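Local structure of transcriptional regulator (Saccharomonospora viridis, 4KWA) at residues H72-D76 and A77-L81; G93-R96 and D97-S100; T129-M132 and T133-G137; R144-A148 and D149-T153; D176-R179 and Q180-D184. The protein probably acts as a TetR-family transcriptional regulator, its helix-turn-helix domain binding DNA and its C-terminal helical domain, in this structure, holding a choline ion. One frame throughout, in Å; residues are numbered along the deposited sequence. Where two conformers were deposited one is given.

Contact 1: residues H72-D76 and A77-L81; sequences HTIAD and ARERL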
# COMPACT_ATOMS: atom_id res chain seq x y z
N HIS A 72 -10.83 7.19 25.03
CA HIS A 72 -10.55 7.79 26.39
C HIS A 72 -11.21 7.10 27.57
O HIS A 72 -10.72 7.19 28.71
CB HIS A 72 -10.77 9.29 26.45
CG HIS A 72 -12.18 9.69 26.70
ND1 HIS A 72 -13.18 9.53 25.76
CD2 HIS A 72 -12.74 10.34 27.75
CE1 HIS A 72 -14.31 10.02 26.25
NE2 HIS A 72 -14.07 10.52 27.45
N THR A 73 -12.30 6.40 27.32
CA THR A 73 -12.91 5.64 28.45
C THR A 73 -12.41 4.16 28.54
O THR A 73 -13.01 3.33 29.27
CB THR A 73 -14.44 5.57 28.40
OG1 THR A 73 -14.81 4.73 27.31
CG2 THR A 73 -15.14 6.94 28.35
N ILE A 74 -11.37 3.80 27.77
CA ILE A 74 -10.88 2.42 27.76
C ILE A 74 -9.56 2.20 28.46
O ILE A 74 -8.51 2.61 27.95
CB ILE A 74 -10.72 1.95 26.30
CG1 ILE A 74 -11.98 2.34 25.52
CG2 ILE A 74 -10.50 0.46 26.28
CD1 ILE A 74 -13.29 1.72 26.01
N ALA A 75 -9.57 1.52 29.60
CA ALA A 75 -8.29 1.30 30.36
C ALA A 75 -7.63 -0.05 30.08
O ALA A 75 -6.40 -0.17 30.25
CB ALA A 75 -8.50 1.47 31.87
N ASP A 76 -8.41 -1.06 29.69
CA ASP A 76 -7.85 -2.40 29.44
C ASP A 76 -7.07 -2.36 28.11
O ASP A 76 -7.61 -1.97 27.07
CB ASP A 76 -8.94 -3.46 29.40
CG ASP A 76 -8.36 -4.86 29.29
OD1 ASP A 76 -8.17 -5.49 30.34
OD2 ASP A 76 -7.96 -5.27 28.20
N ALA A 77 -5.80 -2.74 28.08
CA ALA A 77 -5.06 -2.61 26.85
C ALA A 77 -5.55 -3.56 25.72
O ALA A 77 -5.44 -3.22 24.58
CB ALA A 77 -3.54 -2.76 27.10
N ARG A 78 -6.12 -4.72 26.04
CA ARG A 78 -6.61 -5.57 24.93
C ARG A 78 -7.76 -4.84 24.25
O ARG A 78 -7.80 -4.78 22.99
CB ARG A 78 -7.09 -6.97 25.36
CG ARG A 78 -7.74 -7.74 24.20
CD ARG A 78 -8.36 -9.12 24.49
NE ARG A 78 -9.33 -9.38 23.42
CZ ARG A 78 -10.50 -8.75 23.34
NH1 ARG A 78 -10.82 -7.83 24.25
NH2 ARG A 78 -11.33 -8.97 22.33
N GLU A 79 -8.68 -4.31 25.05
CA GLU A 79 -9.83 -3.55 24.47
C GLU A 79 -9.26 -2.34 23.70
O GLU A 79 -9.73 -2.04 22.62
CB GLU A 79 -10.85 -3.08 25.51
CG GLU A 79 -12.09 -2.49 24.84
CD GLU A 79 -12.89 -3.50 23.99
OE1 GLU A 79 -12.71 -4.74 24.13
OE2 GLU A 79 -13.72 -3.05 23.16
N ARG A 80 -8.27 -1.64 24.27
CA ARG A 80 -7.71 -0.51 23.55
C ARG A 80 -7.15 -0.89 22.17
O ARG A 80 -7.45 -0.25 21.15
CB ARG A 80 -6.61 0.21 24.37
CG ARG A 80 -7.04 0.99 25.53
CD ARG A 80 -5.86 1.67 26.22
NE ARG A 80 -5.33 2.79 25.50
CZ ARG A 80 -5.82 4.03 25.58
NH1 ARG A 80 -6.97 4.28 26.20
NH2 ARG A 80 -5.22 5.04 24.93
N LEU A 81 -6.32 -1.93 22.15
CA LEU A 81 -5.70 -2.44 20.88
C LEU A 81 -6.81 -2.87 19.90
O LEU A 81 -6.77 -2.50 18.71
CB LEU A 81 -4.72 -3.53 21.21
CG LEU A 81 -3.81 -3.89 20.06
CD1 LEU A 81 -2.95 -2.71 19.62
CD2 LEU A 81 -2.96 -5.12 20.38
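Asp76 caps the start of helix 77-86 while Ile74 leans on the helix's first turn, a local loop-to-helix contact at the surface, where the chain turns back after helix 48-71. It is a worked example of how the first amides of a helix, lacking acceptors in a preceding turn, find substitutes. The carboxylate of Asp76 swings to the carbonyl side of its own backbone, CG anti to N (chi1 -174°), which brings OD2 to the amides of the first turn. Asp76 OD2 takes a hydrogen bond from Arg78 N at 2.9 Å, met on its anti side and well out of the carboxylate plane, and a weak one from Glu79 N at 3.4 Å. Behind the cap, Arg80 N donates to Asp76 O at 2.9 Å and opens the regular helical pattern. The Arg80 side chain bends at chi3 (74°) and turns back to the loop, where NH1 gives a bond of 2.9 Å to Ile74 O; the oxygen lies at the guanidinium edge, and the donor lies in the carbonyl plane. The stem of the same arginine runs antiparallel to Ile74, whose CG2 rests 3.6 Å from Arg80 CG and equally close to Glu79 CB. The side chain of Gln140 completes the end, donating to Ala75 O and accepting from Ala77 N, and Arg78 is drawn off to a salt bridge with Glu187. The chemistry implies a helix start whose leading amides each have an acceptor, that of Glu79 only weakly, and whose cap charge probably interacts favourably with the positive end of the helix dipole.

Contact 2: residues G93-R96 and D97-S100; sequences GLLR and DEWS. With CHT (choline ion), chain E.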
# COMPACT_ATOMS: atom_id res chain seq x y z
N GLY A 93 -17.87 4.98 4.01
CA GLY A 93 -17.81 6.42 4.31
C GLY A 93 -16.43 7.03 4.41
O GLY A 93 -15.53 6.74 3.62
N LEU A 94 -16.23 7.79 5.46
CA LEU A 94 -15.04 8.53 5.69
C LEU A 94 -13.80 7.62 5.82
O LEU A 94 -12.77 7.93 5.24
CB LEU A 94 -15.24 9.37 6.99
CG LEU A 94 -14.04 10.23 7.39
CD1 LEU A 94 -13.49 11.04 6.25
CD2 LEU A 94 -14.32 11.19 8.56
N LEU A 95 -13.92 6.55 6.58
CA LEU A 95 -12.72 5.67 6.73
C LEU A 95 -12.28 5.03 5.37
O LEU A 95 -11.12 5.01 5.02
CB LEU A 95 -12.89 4.67 7.79
CG LEU A 95 -13.17 5.23 9.21
CD1 LEU A 95 -12.88 4.26 10.33
CD2 LEU A 95 -12.58 6.52 9.51
N ARG A 96 -13.24 4.59 4.58
CA ARG A 96 -12.91 4.05 3.22
C ARG A 96 -12.25 5.14 2.38
O ARG A 96 -11.20 4.90 1.73
CB ARG A 96 -14.17 3.56 2.53
CG ARG A 96 -13.96 3.04 1.12
CD ARG A 96 -13.14 1.78 1.14
NE ARG A 96 -13.16 1.06 -0.15
CZ ARG A 96 -13.69 -0.14 -0.38
NH1 ARG A 96 -13.56 -0.67 -1.60
NH2 ARG A 96 -14.27 -0.89 0.57
N ASP A 97 -12.78 6.37 2.45
CA ASP A 97 -12.18 7.50 1.72
C ASP A 97 -10.78 7.80 2.19
O ASP A 97 -9.88 8.13 1.40
CB ASP A 97 -13.06 8.73 1.86
CG ASP A 97 -14.34 8.66 1.03
OD1 ASP A 97 -14.48 7.79 0.18
OD2 ASP A 97 -15.24 9.46 1.29
N GLU A 98 -10.57 7.78 3.52
CA GLU A 98 -9.24 8.02 4.02
C GLU A 98 -8.28 7.01 3.45
O GLU A 98 -7.21 7.39 2.95
CB GLU A 98 -9.25 8.05 5.55
CG GLU A 98 -9.99 9.26 6.10
CD GLU A 98 -9.99 9.30 7.62
OE1 GLU A 98 -9.53 8.34 8.24
OE2 GLU A 98 -10.40 10.29 8.22
N TRP A 99 -8.68 5.72 3.42
CA TRP A 99 -7.83 4.75 2.81
C TRP A 99 -7.52 5.09 1.38
O TRP A 99 -6.38 4.95 0.96
CB TRP A 99 -8.44 3.33 2.92
CG TRP A 99 -8.13 2.62 4.22
CD1 TRP A 99 -8.75 2.76 5.39
CD2 TRP A 99 -6.99 1.76 4.46
NE1 TRP A 99 -8.12 2.00 6.38
CE2 TRP A 99 -7.04 1.37 5.83
CE3 TRP A 99 -5.95 1.28 3.68
CZ2 TRP A 99 -6.10 0.47 6.42
CZ3 TRP A 99 -5.01 0.37 4.27
CH2 TRP A 99 -5.10 -0.03 5.63
N SER A 100 -8.54 5.50 0.64
CA SER A 100 -8.38 5.86 -0.77
C SER A 100 -7.31 6.92 -0.94
O SER A 100 -6.54 6.88 -1.89
CB SER A 100 -9.70 6.36 -1.39
OG SER A 100 -10.72 5.36 -1.44
C4 CHT E . -1.88 5.33 8.41
C5 CHT E . -3.40 5.15 8.36
C6 CHT E . -3.35 3.77 6.31
C7 CHT E . -5.39 4.19 7.47
C8 CHT E . -3.64 2.73 8.44
O6 CHT E . -1.64 6.72 8.70
N1 CHT E . -3.93 3.96 7.65
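Trp99, one turn into helix 94-109, gives a ring face to the choline pocket, and the same turn carries Leu94 and Leu95 against Glu98. Choline lays one methyl of its ammonium head, C7, over a face of the indole, offset toward the rim, with Trp99 CE2 and choline C7 3.7 Å apart. The indole is held by the NE1 bond to Gln88 O, and Leu95 O lies at its edge, in plane, 3.3 Å from Trp99 CD1. Gln88 and Asp160 complete the pocket. This helix belongs to the C-terminal, ligand-binding domain of a TetR-family regulator, and its acidic residues turn to other helices, Glu98 to helix 48-71 and Asp97 to helix 2-20. Glu98 extends fully beyond CG, and its carboxylate lies against both leucines, the side chain crossing Leu94 and running alongside Leu95: OE2 lies 3.7 Å from Leu94 CG, and OE1 3.8 Å from Leu95 CD2. That buried carboxylate is met by Arg66 in a salt bridge and by Asn59 in a hydrogen bond, both through OE2. Asp97 reaches Arg19 through another salt bridge. The helix starts after its N-cap, Gly93, whose O accepts from Asp97 N at 3.0 Å.

Contact 3: residues T129-M132 and T133-G137; sequences TIAM and TIRTG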
# COMPACT_ATOMS: atom_id res chain seq x y z
N THR A 129 1.78 5.05 19.23
CA THR A 129 0.56 4.67 19.88
C THR A 129 0.43 3.14 20.04
O THR A 129 0.04 2.63 21.07
CB THR A 129 -0.60 5.26 19.10
OG1 THR A 129 -0.56 6.65 19.37
CG2 THR A 129 -1.93 4.66 19.59
N ILE A 130 0.68 2.42 18.93
CA ILE A 130 0.62 0.98 18.93
C ILE A 130 1.64 0.44 19.89
O ILE A 130 1.30 -0.39 20.79
CB ILE A 130 0.91 0.42 17.51
CG1 ILE A 130 -0.15 0.87 16.50
CG2 ILE A 130 0.91 -1.10 17.56
CD1 ILE A 130 -1.56 0.54 16.91
N ALA A 131 2.88 0.89 19.76
CA ALA A 131 3.91 0.36 20.65
C ALA A 131 3.62 0.60 22.14
O ALA A 131 3.85 -0.25 23.04
CB ALA A 131 5.29 0.94 20.23
N MSE A 132 3.08 1.79 22.42
CA MSE A 132 2.75 2.14 23.77
C MSE A 132 1.65 1.26 24.25
O MSE A 132 1.66 0.88 25.43
CB MSE A 132 2.39 3.61 23.89
CG MSE A 132 1.96 3.95 25.30
SE MSE A 132 1.22 5.78 25.21
CE MSE A 132 -0.55 5.68 24.28
N THR A 133 0.68 0.94 23.39
CA THR A 133 -0.43 0.05 23.83
C THR A 133 0.07 -1.37 24.19
O THR A 133 -0.36 -2.00 25.17
CB THR A 133 -1.46 0.04 22.75
OG1 THR A 133 -1.79 1.44 22.51
CG2 THR A 133 -2.77 -0.77 23.16
N ILE A 134 0.96 -1.87 23.35
CA ILE A 134 1.59 -3.15 23.60
C ILE A 134 2.29 -3.16 24.95
O ILE A 134 2.03 -4.10 25.72
CB ILE A 134 2.50 -3.55 22.42
CG1 ILE A 134 1.59 -3.82 21.22
CG2 ILE A 134 3.32 -4.77 22.75
CD1 ILE A 134 2.32 -3.79 19.89
N ARG A 135 3.14 -2.16 25.25
CA ARG A 135 3.83 -2.13 26.53
C ARG A 135 2.86 -1.98 27.71
O ARG A 135 3.06 -2.50 28.80
CB ARG A 135 4.88 -0.98 26.53
CG ARG A 135 5.92 -1.18 25.45
CD ARG A 135 6.95 -0.04 25.46
NE ARG A 135 7.89 -0.01 24.34
CZ ARG A 135 7.82 0.91 23.36
NH1 ARG A 135 6.88 1.93 23.42
NH2 ARG A 135 8.71 0.90 22.42
N THR A 136 1.73 -1.31 27.53
CA THR A 136 0.79 -1.30 28.66
C THR A 136 0.19 -2.72 28.92
O THR A 136 0.08 -3.13 30.09
CB THR A 136 -0.35 -0.27 28.43
OG1 THR A 136 0.19 1.01 28.18
CG2 THR A 136 -1.28 -0.14 29.60
N GLY A 137 -0.27 -3.38 27.87
CA GLY A 137 -0.86 -4.74 28.00
C GLY A 137 0.18 -5.71 28.57
O GLY A 137 -0.15 -6.69 29.27
O HOH W 1 2.97 1.90 27.74
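Thr133 folds its hydroxyl back onto the turn before it, at Thr129, on helix 113-139, a long helix of the all-helical C-terminal domain of this TetR-type protein. With OG1 on the backbone-N side (chi1 -54°), the hydroxyl donates to Thr129 O at 2.6 Å. Thr133 N reaches the same oxygen at 2.9 Å from the opposite face of the carbonyl plane, so one acceptor is gripped twice and the buried hydroxyl is satisfied. Thr133 also faces helix 77-86, packing on Arg80, Leu81 and Leu84. A second tight patch is apolar: Ile130 CG2 meets Ile134 CD1 at 3.8 Å, in an interior shared with Ala148, Leu151 and Ala152 of helix 148-168.

The exposed side, with the selenomethionine Met132 and Arg135, has looser contacts. Arg135 lies extended from CG to NE, and its guanidinium passes obliquely by the Ala131 methyl, NH1 3.7 Å from Ala131 CB, while NH2 is held in a salt bridge to Asp149. Near Met132 a water links the main chain to a threonine hydroxyl: it donates to Met132 O at 2.8 Å and is hydrogen-bonded to Thr136 OG1 at 3.0 Å.

Contact 4: residues R144-A148 and D149-T153; sequences RDQDA and DELAT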
# COMPACT_ATOMS: atom_id res chain seq x y z
N ARG A 144 1.82 -10.94 25.86
CA ARG A 144 3.10 -11.67 25.89
C ARG A 144 4.30 -10.69 25.85
O ARG A 144 4.27 -9.67 25.14
CB ARG A 144 3.34 -12.47 24.57
CG ARG A 144 2.76 -13.84 24.29
CD ARG A 144 3.75 -14.50 23.29
NE ARG A 144 3.66 -13.98 21.94
CZ ARG A 144 4.67 -13.77 21.09
NH1 ARG A 144 5.96 -13.84 21.46
NH2 ARG A 144 4.38 -13.32 19.88
N ASP A 145 5.41 -11.09 26.43
CA ASP A 145 6.63 -10.32 26.38
C ASP A 145 7.21 -10.49 25.00
O ASP A 145 7.34 -11.62 24.51
CB ASP A 145 7.63 -10.91 27.42
CG ASP A 145 8.94 -10.10 27.58
OD1 ASP A 145 9.00 -8.92 27.22
OD2 ASP A 145 9.94 -10.68 28.09
N GLN A 146 7.61 -9.39 24.36
CA GLN A 146 8.05 -9.44 23.02
C GLN A 146 8.48 -7.99 22.75
O GLN A 146 7.99 -7.06 23.44
CB GLN A 146 6.78 -9.76 22.25
CG GLN A 146 6.81 -10.42 20.94
CD GLN A 146 5.46 -10.22 20.21
OE1 GLN A 146 4.31 -10.54 20.70
NE2 GLN A 146 5.59 -9.69 19.05
N ASP A 147 9.37 -7.78 21.79
CA ASP A 147 9.79 -6.42 21.47
C ASP A 147 8.59 -5.69 20.82
O ASP A 147 8.02 -6.12 19.79
CB ASP A 147 11.00 -6.44 20.58
CG ASP A 147 11.46 -5.10 20.16
OD1 ASP A 147 10.75 -4.43 19.41
OD2 ASP A 147 12.60 -4.73 20.51
N ALA A 148 8.17 -4.64 21.49
CA ALA A 148 7.02 -3.85 21.06
C ALA A 148 7.24 -3.06 19.81
O ALA A 148 6.29 -2.74 19.11
CB ALA A 148 6.58 -2.91 22.16
N ASP A 149 8.47 -2.70 19.55
CA ASP A 149 8.74 -1.98 18.34
C ASP A 149 8.61 -2.93 17.09
O ASP A 149 8.09 -2.53 16.04
CB ASP A 149 10.20 -1.48 18.44
CG ASP A 149 10.36 -0.18 19.22
OD1 ASP A 149 10.14 0.88 18.62
OD2 ASP A 149 10.86 -0.19 20.37
N GLU A 150 9.17 -4.13 17.18
CA GLU A 150 9.09 -5.09 16.06
C GLU A 150 7.64 -5.44 15.82
O GLU A 150 7.20 -5.52 14.65
CB GLU A 150 9.90 -6.38 16.34
CG GLU A 150 11.42 -6.25 16.23
CD GLU A 150 11.99 -6.11 14.80
OE1 GLU A 150 13.23 -6.27 14.69
OE2 GLU A 150 11.27 -5.87 13.77
N LEU A 151 6.90 -5.60 16.93
CA LEU A 151 5.48 -5.90 16.89
C LEU A 151 4.68 -4.74 16.32
O LEU A 151 3.79 -4.98 15.54
CB LEU A 151 4.97 -6.35 18.26
CG LEU A 151 3.46 -6.64 18.30
CD1 LEU A 151 3.07 -7.62 17.20
CD2 LEU A 151 3.05 -7.23 19.65
N ALA A 152 4.87 -3.49 16.80
CA ALA A 152 4.24 -2.36 16.15
C ALA A 152 4.54 -2.34 14.62
O ALA A 152 3.71 -2.02 13.85
CB ALA A 152 4.72 -1.06 16.76
N THR A 153 5.78 -2.59 14.23
CA THR A 153 6.19 -2.70 12.78
C THR A 153 5.38 -3.72 12.08
O THR A 153 4.81 -3.46 10.99
CB THR A 153 7.67 -3.00 12.66
OG1 THR A 153 8.40 -1.79 12.92
CG2 THR A 153 8.05 -3.40 11.24
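Asp147 and Glu150 form the first of several polar contacts at the start of helix 148-168. Asp147 is the N-cap: CG stands anti to its backbone N (chi1 178°), which brings OD1 over the first turn. There Asp147 OD1 accepts from Glu150 N at 2.7 Å, nearly straight at 165° and almost along its C-O axis. A second approach, from Asp149 N at 2.9 Å, is strongly bent and weak. Main-chain bonds take over as Leu151 N donates to Asp147 O at 3.1 Å and Ala152 N to Ala148 O at 2.8 Å.

Van der Waals packing is led by Leu151, whose side chain is crossed at about a right angle by that of Gln146; the glutamine carboxamide lies against the leucine CB and CD2. Leu151 also packs on Phe185 and Ile190, which sets this helix start against helix 175-190 as well as helix 113-139, within the C-terminal, ligand-binding domain of the TetR fold. In that family, the last two helices commonly pair with those of a partner subunit, and Glu150 and Thr153, which reach the second subunit, fit that pattern.

Among the charges, Asp147 OD1 and Asp149 OD2 lie 4.3 Å apart, a like-charge proximity probably eased because Asp149 is bonded to the Tyr127 hydroxyl as well as to Arg135.

Bonds to the second subunit form a further group. Glu150 bends at chi2 (-73°) away from the cap, and its OE2 is hydrogen-bonded to His181 ND1 of the second subunit. Thr153 OG1, weakly bonded to Asp149 O at 3.2 Å, is also hydrogen-bonded to Lys170 of that subunit.

Contact 5: residues D176-R179 and Q180-D184; sequences DHMR and QHLND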
# COMPACT_ATOMS: atom_id res chain seq x y z
N ASP A 176 -15.10 -7.38 6.97
CA ASP A 176 -15.32 -8.41 8.01
C ASP A 176 -14.17 -9.39 8.04
O ASP A 176 -13.68 -9.75 9.10
CB ASP A 176 -16.64 -9.19 7.79
CG ASP A 176 -17.91 -8.34 8.08
OD1 ASP A 176 -17.90 -7.44 8.92
OD2 ASP A 176 -18.96 -8.65 7.49
N HIS A 177 -13.65 -9.78 6.86
CA HIS A 177 -12.53 -10.76 6.82
C HIS A 177 -11.24 -10.15 7.39
O HIS A 177 -10.54 -10.78 8.14
CB HIS A 177 -12.39 -11.37 5.45
CG HIS A 177 -13.58 -12.24 5.08
ND1 HIS A 177 -14.45 -11.94 4.05
CD2 HIS A 177 -14.06 -13.38 5.65
CE1 HIS A 177 -15.38 -12.88 3.97
NE2 HIS A 177 -15.17 -13.76 4.93
N MSE A 178 -10.99 -8.89 7.04
CA MSE A 178 -9.82 -8.17 7.56
C MSE A 178 -9.90 -8.07 9.09
O MSE A 178 -8.89 -8.20 9.83
CB MSE A 178 -9.83 -6.77 6.88
CG MSE A 178 -8.81 -5.87 7.54
SE MSE A 178 -8.53 -4.29 6.37
CE MSE A 178 -7.22 -3.39 7.43
N ARG A 179 -11.07 -7.72 9.57
CA ARG A 179 -11.33 -7.62 11.00
C ARG A 179 -11.02 -8.92 11.69
O ARG A 179 -10.33 -8.92 12.65
CB ARG A 179 -12.76 -7.19 11.32
CG ARG A 179 -13.00 -6.91 12.79
CD ARG A 179 -14.43 -6.56 13.13
NE ARG A 179 -14.84 -5.29 12.58
CZ ARG A 179 -15.70 -5.14 11.59
NH1 ARG A 179 -16.26 -6.16 11.01
NH2 ARG A 179 -16.01 -3.95 11.16
N GLN A 180 -11.55 -10.02 11.15
CA GLN A 180 -11.31 -11.38 11.67
C GLN A 180 -9.80 -11.77 11.66
O GLN A 180 -9.26 -12.24 12.65
CB GLN A 180 -12.11 -12.42 10.84
CG GLN A 180 -12.21 -13.77 11.58
CD GLN A 180 -13.28 -14.70 11.02
OE1 GLN A 180 -13.88 -15.50 11.75
NE2 GLN A 180 -13.56 -14.57 9.73
N HIS A 181 -9.15 -11.52 10.53
CA HIS A 181 -7.72 -11.80 10.44
C HIS A 181 -6.91 -11.05 11.50
O HIS A 181 -5.99 -11.57 12.14
CB HIS A 181 -7.24 -11.46 9.00
CG HIS A 181 -5.83 -11.91 8.74
ND1 HIS A 181 -5.54 -13.06 8.03
CD2 HIS A 181 -4.66 -11.50 9.28
CE1 HIS A 181 -4.24 -13.29 8.08
NE2 HIS A 181 -3.68 -12.34 8.79
N LEU A 182 -7.17 -9.75 11.66
CA LEU A 182 -6.46 -8.92 12.61
C LEU A 182 -6.76 -9.30 14.09
O LEU A 182 -5.84 -9.38 14.89
CB LEU A 182 -6.79 -7.43 12.37
CG LEU A 182 -6.12 -6.78 11.15
CD1 LEU A 182 -6.71 -5.41 10.82
CD2 LEU A 182 -4.61 -6.71 11.38
N ASN A 183 -8.02 -9.61 14.38
CA ASN A 183 -8.39 -10.08 15.70
C ASN A 183 -7.70 -11.46 15.98
O ASN A 183 -7.22 -11.69 17.10
CB ASN A 183 -9.93 -9.98 15.88
CG ASN A 183 -10.38 -8.57 16.26
OD1 ASN A 183 -10.89 -7.79 15.42
ND2 ASN A 183 -10.11 -8.19 17.49
N ASP A 184 -7.58 -12.34 14.98
CA ASP A 184 -6.83 -13.61 15.13
C ASP A 184 -5.37 -13.37 15.43
O ASP A 184 -4.77 -14.04 16.22
CB ASP A 184 -7.02 -14.51 13.92
CG ASP A 184 -8.44 -15.14 13.86
OD1 ASP A 184 -9.15 -15.03 14.89
OD2 ASP A 184 -8.82 -15.76 12.81
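Met178 and Leu182, one turn apart on helix 175-190, form the apolar face of this contact. The selenomethionine is extended throughout (chi3 -180°) and lies side by side with the leucine, pointing the same way; Met178 CG is 3.9 Å and CE 4.0 Å from Leu182 CD1. Leu89 touches both side chains, while Ile159 and Leu162 of helix 148-168 pack on the leucine.

The ionic interaction lies on another face. Arg179 bends at chi3 (-68°), turning its guanidinium back so that NH1 makes a salt bridge to Asp176 OD1 at 2.9 Å; the oxygen uses its anti lone pair and lies in the guanidinium plane. Arg179 NE has a second acidic partner, Glu86, so the guanidinium is shared between two carboxylates, which should restrict its rotation. The arginine stem and the Asn183 side chain run alongside each other, pointing the same way.

Main-chain hydrogen bonds are regular, such as Leu182 N to Met178 O at 3.0 Å and His181 N to His177 O at 2.9 Å.

Bonds to the partner chain fall to His181, whose imidazole leads away from the helix; ND1 is hydrogen-bonded to Glu150 and NE2 to Arg154, both of the second subunit. One helix face turned to its own domain and another to a second subunit is the arrangement characteristic of the dimer interface in TetR-family regulators.

Overall arrangement
The five contacts follow one another along the chain, yet the fold gathers three of them. Contact 3 sits between contact 1, with centres about 10 Å apart and Ala77 CB 3.4 Å from Gly137 N, and contact 4, with centres about 9 Å apart and Ile134 CD1 3.5 Å from Leu151 CG. Contacts 1 and 4 themselves do not touch. Contact 2 is about 24 Å from contact 1, centre to centre, and supplies Trp99 to the choline pocket; it meets contact 5 where Trp99 CZ2 lies 4.2 Å from Met178 CE, and the Met178 side chain is about 7 Å from choline. Contacts 4 and 5 are joined across the dimer, Glu150 of one subunit hydrogen-bonded to His181 of the other.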